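Local coordinates for protein beta-lactamase II (Erythrobacter litoralis, PDB 6V72) that probably hydrolyses the amide bond of beta-lactam antibiotics to give substituted beta-amino acids, as a zinc-dependent class B metallo-beta-lactamase, at residues 159-171 / 199-212. Numbering follows the deposited sequence.
Sequences YYPGGAHTRDNIT and DADTAAYAQSVRNF
The hydroxyl of S208 donates to the backbone carbonyl of G163, OG to O 2.7 Å, reaching it from above the carbonyl plane. With OG anti to its own carbonyl carbon (chi1 -58°), this short side chain lies close against the loop, where the bare backbone of G162 and G163 meets S208 and D201; G162 has a positive phi (110°), which glycine adopts readily. One turn further along helix 205-215, N211 extends its amide to the carbonyl of P161, ND2 to O 2.9 Å, in a nearly straight bond (175° at the hydrogen) that lies in the amide plane. Q207 donates to the other end of that amide, NE2 to N211 OD1, so both ends are held and its rotation is fixed. The compact ring of P161 rests on the helix backbone, its CB 3.3 Å from S208 O. The Y159 hydroxyl touches N211 CB (OH to CB 3.4 Å), ring and amide planes almost perpendicular.

Toward the metal site, the methyl of A164 sits over the centre of the Y205 ring in a CH-pi contact, CB 3.7 Å from the centroid; a side chain this small lets backbone and ring come close. The carbonyl of A164 accepts from the amide of D201, N to O 2.9 Å. The Y205 hydroxyl, hydrogen-bonded to M185 O, also accepts from a water that lies 2.7 Å from H165 ND1, in the plane of the imidazole. A second water links H165 O to D199 N.

H165 and D199 bind zinc in a structure of this protein, although no zinc occupies this chain. Direct and water-mediated bonds thus tie the histidine-bearing loop to the helix and its lead-in, and Y205 with its water forms a second shell consistent with orienting the H165 imidazole.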
ATOM      1  N   TYR A 159     -11.548 -22.344   3.634  1.00 11.32           N
ATOM      2  CA  TYR A 159     -10.823 -22.154   4.884  1.00  9.68           C
ATOM      3  C   TYR A 159     -10.783 -20.674   5.247  1.00 11.56           C
ATOM      4  O   TYR A 159     -10.332 -19.843   4.446  1.00 12.19           O
ATOM      5  CB  TYR A 159      -9.389 -22.700   4.765  1.00 11.61           C
ATOM      6  CG  TYR A 159      -8.632 -22.581   6.067  1.00 11.72           C
ATOM      7  CD1 TYR A 159      -8.943 -23.391   7.149  1.00 12.82           C
ATOM      8  CD2 TYR A 159      -7.609 -21.646   6.217  1.00 14.82           C
ATOM      9  CE1 TYR A 159      -8.257 -23.273   8.343  1.00 13.76           C
ATOM     10  CE2 TYR A 159      -6.925 -21.519   7.392  1.00 14.88           C
ATOM     11  CZ  TYR A 159      -7.240 -22.329   8.457  1.00 14.02           C
ATOM     12  OH  TYR A 159      -6.529 -22.199   9.649  1.00 16.70           O
ATOM     13  N   TYR A 160     -11.227 -20.354   6.462  1.00 10.95           N
ATOM     14  CA  TYR A 160     -11.137 -18.990   6.976  1.00  9.88           C
ATOM     15  C   TYR A 160      -9.903 -18.914   7.853  1.00 11.70           C
ATOM     16  O   TYR A 160      -9.882 -19.546   8.922  1.00 12.52           O
ATOM     17  CB  TYR A 160     -12.385 -18.623   7.789  1.00 11.34           C
ATOM     18  CG  TYR A 160     -12.244 -17.289   8.485  1.00 12.01           C
ATOM     19  CD1 TYR A 160     -11.876 -16.143   7.776  1.00 11.95           C
ATOM     20  CD2 TYR A 160     -12.453 -17.176   9.850  1.00 14.05           C
ATOM     21  CE1 TYR A 160     -11.742 -14.932   8.406  1.00 13.84           C
ATOM     22  CE2 TYR A 160     -12.310 -15.954  10.489  1.00 16.08           C
ATOM     23  CZ  TYR A 160     -11.950 -14.836   9.757  1.00 14.14           C
ATOM     24  OH  TYR A 160     -11.801 -13.605  10.383  1.00 18.06           O
ATOM     25  N   PRO A 161      -8.851 -18.181   7.453  1.00 10.81           N
ATOM     26  CA  PRO A 161      -7.598 -18.185   8.220  1.00 12.90           C
ATOM     27  C   PRO A 161      -7.551 -17.165   9.337  1.00 12.14           C
ATOM     28  O   PRO A 161      -6.598 -17.193  10.126  1.00 13.46           O
ATOM     29  CB  PRO A 161      -6.554 -17.841   7.151  1.00 14.01           C
ATOM     30  CG  PRO A 161      -7.295 -16.842   6.244  1.00 11.85           C
ATOM     31  CD  PRO A 161      -8.720 -17.450   6.172  1.00 11.81           C
ATOM     32  N   GLY A 162      -8.522 -16.267   9.424  1.00 12.75           N
ATOM     33  CA  GLY A 162      -8.437 -15.114  10.295  1.00 14.31           C
ATOM     34  C   GLY A 162      -8.275 -13.839   9.491  1.00 12.00           C
ATOM     35  O   GLY A 162      -8.095 -13.853   8.271  1.00 13.91           O
ATOM     36  N   GLY A 163      -8.304 -12.718  10.210  1.00 14.51           N
ATOM     37  CA  GLY A 163      -8.203 -11.423   9.555  1.00 14.99           C
ATOM     38  C   GLY A 163      -6.832 -11.192   8.939  1.00 13.81           C
ATOM     39  O   GLY A 163      -5.800 -11.587   9.484  1.00 14.03           O
ATOM     40  N   ALA A 164      -6.821 -10.519   7.797  1.00 12.07           N
ATOM     41  CA  ALA A 164      -5.548 -10.202   7.162  1.00 12.59           C
ATOM     42  C   ALA A 164      -5.764  -9.019   6.227  1.00 11.78           C
ATOM     43  O   ALA A 164      -5.838  -7.882   6.691  1.00 15.60           O
ATOM     44  CB  ALA A 164      -4.987 -11.422   6.432  1.00 13.37           C
ATOM     45  N   HIS A 165      -5.920  -9.270   4.925  1.00 13.17           N
ATOM     46  CA  HIS A 165      -6.170  -8.166   4.001  1.00 13.82           C
ATOM     47  C   HIS A 165      -7.495  -7.482   4.327  1.00 16.03           C
ATOM     48  O   HIS A 165      -7.619  -6.243   4.240  1.00 16.22           O
ATOM     49  CB  HIS A 165      -6.153  -8.677   2.565  1.00 17.06           C
ATOM     50  CG  HIS A 165      -6.499  -7.642   1.541  1.00 24.08           C
ATOM     51  ND1 HIS A 165      -5.559  -6.795   0.997  1.00 28.52           N
ATOM     52  CD2 HIS A 165      -7.675  -7.338   0.940  1.00 27.31           C
ATOM     53  CE1 HIS A 165      -6.143  -6.000   0.115  1.00 28.84           C
ATOM     54  NE2 HIS A 165      -7.428  -6.307   0.064  1.00 30.91           N
ATOM     55  N   THR A 166      -8.489  -8.274   4.718  1.00 14.29           N
ATOM     56  CA  THR A 166      -9.716  -7.809   5.344  1.00 14.95           C
ATOM     57  C   THR A 166     -10.017  -8.698   6.539  1.00 13.18           C
ATOM     58  O   THR A 166      -9.442  -9.771   6.694  1.00 15.60           O
ATOM     59  CB  THR A 166     -10.905  -7.830   4.380  1.00 18.41           C
ATOM     60  OG1 THR A 166     -11.150  -9.186   3.975  1.00 21.23           O
ATOM     61  CG2 THR A 166     -10.624  -6.986   3.170  1.00 21.87           C
ATOM     62  N   ARG A 167     -10.975  -8.267   7.364  1.00 15.26           N
ATOM     63  CA  ARG A 167     -11.333  -9.046   8.547  1.00 15.31           C
ATOM     64  C   ARG A 167     -11.856 -10.420   8.167  1.00 16.41           C
ATOM     65  O   ARG A 167     -11.624 -11.410   8.878  1.00 19.04           O
ATOM     66  CB  ARG A 167     -12.396  -8.309   9.371  1.00 17.42           C
ATOM     67  CG  ARG A 167     -12.701  -8.973  10.732  1.00 21.76           C
ATOM     68  CD  ARG A 167     -13.909  -8.353  11.444  1.00 24.66           C
ATOM     69  NE  ARG A 167     -15.115  -8.533  10.639  1.00 24.93           N
ATOM     70  CZ  ARG A 167     -16.264  -7.884  10.820  1.00 24.57           C
ATOM     71  NH1 ARG A 167     -16.392  -7.007  11.823  1.00 24.62           N
ATOM     72  NH2 ARG A 167     -17.285  -8.128   9.992  1.00 25.80           N
ATOM     73  N   ASP A 168     -12.585 -10.503   7.061  1.00 15.50           N
ATOM     74  CA  ASP A 168     -13.338 -11.710   6.762  1.00 17.48           C
ATOM     75  C   ASP A 168     -12.843 -12.409   5.495  1.00 14.87           C
ATOM     76  O   ASP A 168     -13.563 -13.244   4.934  1.00 17.67           O
ATOM     77  CB  ASP A 168     -14.823 -11.365   6.665  1.00 20.03           C
ATOM     78  CG  ASP A 168     -15.349 -10.628   7.928  1.00 24.06           C
ATOM     79  OD1 ASP A 168     -15.110 -11.098   9.076  1.00 25.42           O
ATOM     80  OD2 ASP A 168     -15.987  -9.562   7.771  1.00 28.55           O
ATOM     81  N   ASN A 169     -11.618 -12.123   5.045  1.00 12.63           N
ATOM     82  CA  ASN A 169     -11.109 -12.803   3.854  1.00 12.02           C
ATOM     83  C   ASN A 169     -11.041 -14.314   4.053  1.00 12.64           C
ATOM     84  O   ASN A 169     -10.716 -14.797   5.139  1.00 12.92           O
ATOM     85  CB  ASN A 169      -9.730 -12.234   3.439  1.00 12.41           C
ATOM     86  CG  ASN A 169      -8.688 -12.161   4.563  1.00 24.44           C
ATOM     87  OD1 ASN A 169      -8.733 -12.897   5.558  1.00 31.77           O
ATOM     88  ND2 ASN A 169      -7.716 -11.302   4.363  1.00 27.15           N
ATOM     89  N   ILE A 170     -11.384 -15.070   2.999  1.00 10.89           N
ATOM     90  CA  ILE A 170     -11.290 -16.525   3.051  1.00 10.04           C
ATOM     91  C   ILE A 170     -10.409 -17.039   1.913  1.00 11.09           C
ATOM     92  O   ILE A 170     -10.011 -16.303   1.014  1.00 13.37           O
ATOM     93  CB  ILE A 170     -12.672 -17.213   3.035  1.00 10.00           C
ATOM     94  CG1 ILE A 170     -13.399 -16.937   1.712  1.00 10.73           C
ATOM     95  CG2 ILE A 170     -13.514 -16.758   4.248  1.00 12.77           C
ATOM     96  CD1 ILE A 170     -14.723 -17.745   1.570  1.00 13.47           C
ATOM     97  N   THR A 171     -10.084 -18.328   1.989  1.00 10.28           N
ATOM     98  CA  THR A 171      -9.206 -18.987   1.026  1.00 11.35           C
ATOM     99  C   THR A 171      -9.839 -20.308   0.609  1.00 11.98           C
ATOM    100  O   THR A 171     -10.740 -20.827   1.280  1.00 13.12           O
ATOM    101  CB  THR A 171      -7.816 -19.240   1.620  1.00 13.35           C
ATOM    102  OG1 THR A 171      -7.931 -20.148   2.725  1.00 13.64           O
ATOM    103  CG2 THR A 171      -7.180 -17.928   2.100  1.00 15.62           C
ATOM    104  N   ASP A 199      -8.139  -1.617   4.989  1.00 21.13           N
ATOM    105  CA  ASP A 199      -9.150  -2.424   5.673  1.00 20.76           C
ATOM    106  C   ASP A 199      -8.548  -3.610   6.411  1.00 20.36           C
ATOM    107  O   ASP A 199      -9.284  -4.494   6.861  1.00 21.30           O
ATOM    108  CB  ASP A 199     -10.200  -2.934   4.681  1.00 23.26           C
ATOM    109  CG  ASP A 199     -10.917  -1.813   3.960  1.00 31.67           C
ATOM    110  OD1 ASP A 199     -11.264  -0.807   4.608  1.00 33.67           O
ATOM    111  OD2 ASP A 199     -11.141  -1.948   2.738  1.00 35.09           O
ATOM    112  N   ALA A 200      -7.230  -3.654   6.538  1.00 18.64           N
ATOM    113  CA  ALA A 200      -6.545  -4.852   6.994  1.00 16.52           C
ATOM    114  C   ALA A 200      -6.614  -4.997   8.506  1.00 17.83           C
ATOM    115  O   ALA A 200      -6.694  -4.014   9.254  1.00 21.83           O
ATOM    116  CB  ALA A 200      -5.075  -4.816   6.570  1.00 18.20           C
ATOM    117  N   ASP A 201      -6.543  -6.250   8.958  1.00 17.32           N
ATOM    118  CA  ASP A 201      -6.262  -6.548  10.357  1.00 18.40           C
ATOM    119  C   ASP A 201      -4.758  -6.758  10.463  1.00 16.47           C
ATOM    120  O   ASP A 201      -4.249  -7.863  10.283  1.00 17.96           O
ATOM    121  CB  ASP A 201      -7.057  -7.763  10.805  1.00 21.65           C
ATOM    122  CG  ASP A 201      -6.899  -8.056  12.281  1.00 25.27           C
ATOM    123  OD1 ASP A 201      -5.878  -7.650  12.889  1.00 24.99           O
ATOM    124  OD2 ASP A 201      -7.788  -8.732  12.822  1.00 28.17           O
ATOM    125  N   THR A 202      -4.026  -5.678  10.737  1.00 16.35           N
ATOM    126  CA  THR A 202      -2.572  -5.751  10.623  1.00 17.32           C
ATOM    127  C   THR A 202      -1.964  -6.603  11.727  1.00 18.45           C
ATOM    128  O   THR A 202      -0.932  -7.250  11.514  1.00 19.90           O
ATOM    129  CB  THR A 202      -1.963  -4.349  10.613  1.00 18.10           C
ATOM    130  OG1 THR A 202      -2.387  -3.632  11.774  1.00 22.93           O
ATOM    131  CG2 THR A 202      -2.397  -3.583   9.349  1.00 19.82           C
ATOM    132  N   ALA A 203      -2.584  -6.635  12.901  1.00 19.23           N
ATOM    133  CA  ALA A 203      -2.013  -7.414  13.991  1.00 20.04           C
ATOM    134  C   ALA A 203      -2.159  -8.905  13.743  1.00 19.20           C
ATOM    135  O   ALA A 203      -1.285  -9.683  14.147  1.00 22.18           O
ATOM    136  CB  ALA A 203      -2.670  -7.038  15.314  1.00 24.31           C
ATOM    137  N   ALA A 204      -3.241  -9.320  13.069  1.00 18.04           N
ATOM    138  CA  ALA A 204      -3.535 -10.731  12.870  1.00 15.55           C
ATOM    139  C   ALA A 204      -2.948 -11.283  11.585  1.00 14.52           C
ATOM    140  O   ALA A 204      -2.864 -12.509  11.445  1.00 14.79           O
ATOM    141  CB  ALA A 204      -5.051 -10.973  12.859  1.00 16.95           C
ATOM    142  N   TYR A 205      -2.498 -10.400  10.684  1.00 12.65           N
ATOM    143  CA  TYR A 205      -2.174 -10.803   9.315  1.00 12.74           C
ATOM    144  C   TYR A 205      -1.164 -11.946   9.293  1.00 12.19           C
ATOM    145  O   TYR A 205      -1.363 -12.956   8.603  1.00 12.48           O
ATOM    146  CB  TYR A 205      -1.653  -9.588   8.542  1.00 12.51           C
ATOM    147  CG  TYR A 205      -1.798  -9.621   7.031  1.00 11.85           C
ATOM    148  CD1 TYR A 205      -1.334 -10.692   6.273  1.00 12.40           C
ATOM    149  CD2 TYR A 205      -2.362  -8.540   6.363  1.00 11.58           C
ATOM    150  CE1 TYR A 205      -1.439 -10.686   4.896  1.00 12.35           C
ATOM    151  CE2 TYR A 205      -2.491  -8.527   5.000  1.00 13.18           C
ATOM    152  CZ  TYR A 205      -2.042  -9.602   4.265  1.00 11.86           C
ATOM    153  OH  TYR A 205      -2.182  -9.556   2.887  1.00 14.55           O
ATOM    154  N   ALA A 206      -0.072 -11.821  10.048  1.00 12.63           N
ATOM    155  CA  ALA A 206       0.956 -12.850   9.964  1.00 12.24           C
ATOM    156  C   ALA A 206       0.444 -14.211  10.436  1.00 12.15           C
ATOM    157  O   ALA A 206       0.708 -15.233   9.791  1.00 13.49           O
ATOM    158  CB  ALA A 206       2.182 -12.427  10.784  1.00 15.55           C
ATOM    159  N   GLN A 207      -0.289 -14.254  11.554  1.00 14.44           N
ATOM    160  CA  GLN A 207      -0.803 -15.539  12.006  1.00 13.82           C
ATOM    161  C   GLN A 207      -1.821 -16.102  11.023  1.00 13.19           C
ATOM    162  O   GLN A 207      -1.878 -17.314  10.818  1.00 13.35           O
ATOM    163  CB  GLN A 207      -1.427 -15.421  13.397  1.00 15.22           C
ATOM    164  CG  GLN A 207      -1.858 -16.765  13.970  1.00 17.13           C
ATOM    165  CD  GLN A 207      -0.695 -17.755  14.070  1.00 19.57           C
ATOM    166  OE1 GLN A 207       0.423 -17.408  14.507  1.00 21.86           O
ATOM    167  NE2 GLN A 207      -0.945 -18.986  13.668  1.00 19.97           N
ATOM    168  N   SER A 208      -2.639 -15.244  10.411  1.00 12.09           N
ATOM    169  CA  SER A 208      -3.582 -15.753   9.418  1.00 11.13           C
ATOM    170  C   SER A 208      -2.855 -16.359   8.231  1.00 11.71           C
ATOM    171  O   SER A 208      -3.286 -17.383   7.688  1.00 12.55           O
ATOM    172  CB  SER A 208      -4.535 -14.645   8.972  1.00 11.79           C
ATOM    173  OG  SER A 208      -5.230 -14.112  10.109  1.00 12.76           O
ATOM    174  N   VAL A 209      -1.736 -15.767   7.819  1.00 11.88           N
ATOM    175  CA  VAL A 209      -0.965 -16.391   6.747  1.00 11.88           C
ATOM    176  C   VAL A 209      -0.403 -17.737   7.208  1.00 11.80           C
ATOM    177  O   VAL A 209      -0.421 -18.717   6.459  1.00 12.83           O
ATOM    178  CB  VAL A 209       0.148 -15.441   6.256  1.00 11.97           C
ATOM    179  CG1 VAL A 209       1.065 -16.137   5.242  1.00 14.14           C
ATOM    180  CG2 VAL A 209      -0.458 -14.215   5.613  1.00 12.68           C
ATOM    181  N   ARG A 210       0.087 -17.817   8.452  1.00 12.39           N
ATOM    182  CA  ARG A 210       0.567 -19.101   8.951  1.00 13.42           C
ATOM    183  C   ARG A 210      -0.550 -20.126   8.966  1.00 13.60           C
ATOM    184  O   ARG A 210      -0.316 -21.314   8.702  1.00 15.16           O
ATOM    185  CB  ARG A 210       1.130 -18.958  10.363  1.00 13.55           C
ATOM    186  CG  ARG A 210       2.362 -18.058  10.482  1.00 14.26           C
ATOM    187  CD  ARG A 210       2.945 -18.155  11.906  1.00 15.54           C
ATOM    188  NE  ARG A 210       3.972 -17.130  12.073  1.00 17.94           N
ATOM    189  CZ  ARG A 210       3.794 -15.972  12.703  1.00 17.29           C
ATOM    190  NH1 ARG A 210       2.644 -15.707  13.322  1.00 18.97           N
ATOM    191  NH2 ARG A 210       4.780 -15.081  12.726  1.00 19.81           N
ATOM    192  N   ASN A 211      -1.764 -19.697   9.340  1.00 12.96           N
ATOM    193  CA  ASN A 211      -2.906 -20.610   9.377  1.00 12.54           C
ATOM    194  C   ASN A 211      -3.219 -21.153   7.985  1.00 12.34           C
ATOM    195  O   ASN A 211      -3.461 -22.347   7.816  1.00 14.36           O
ATOM    196  CB  ASN A 211      -4.123 -19.883   9.945  1.00 12.15           C
ATOM    197  CG  ASN A 211      -3.977 -19.569  11.435  1.00 13.12           C
ATOM    198  OD1 ASN A 211      -3.153 -20.168  12.139  1.00 16.32           O
ATOM    199  ND2 ASN A 211      -4.797 -18.654  11.920  1.00 14.80           N
ATOM    200  N   PHE A 212      -3.228 -20.272   6.981  1.00 13.58           N
ATOM    201  CA  PHE A 212      -3.422 -20.698   5.589  1.00 12.44           C
ATOM    202  C   PHE A 212      -2.357 -21.703   5.163  1.00 13.74           C
ATOM    203  O   PHE A 212      -2.668 -22.735   4.551  1.00 13.95           O
ATOM    204  CB  PHE A 212      -3.408 -19.465   4.674  1.00 12.21           C
ATOM    205  CG  PHE A 212      -3.363 -19.777   3.195  1.00 12.92           C
ATOM    206  CD1 PHE A 212      -4.485 -20.251   2.533  1.00 13.35           C
ATOM    207  CD2 PHE A 212      -2.204 -19.565   2.464  1.00 14.17           C
ATOM    208  CE1 PHE A 212      -4.445 -20.515   1.159  1.00 11.89           C
ATOM    209  CE2 PHE A 212      -2.152 -19.825   1.093  1.00 14.91           C
ATOM    210  CZ  PHE A 212      -3.280 -20.305   0.443  1.00 13.89           C
TER
HETATM  211  O   HOH W   1      -7.016  -3.756   3.190  1.00 24.98           O
HETATM  212  O   HOH W   2      -2.992  -7.214   1.600  1.00 25.88           O
HETATM  213  O   HOH W   3     -11.842  -5.568   7.012  1.00 26.19           O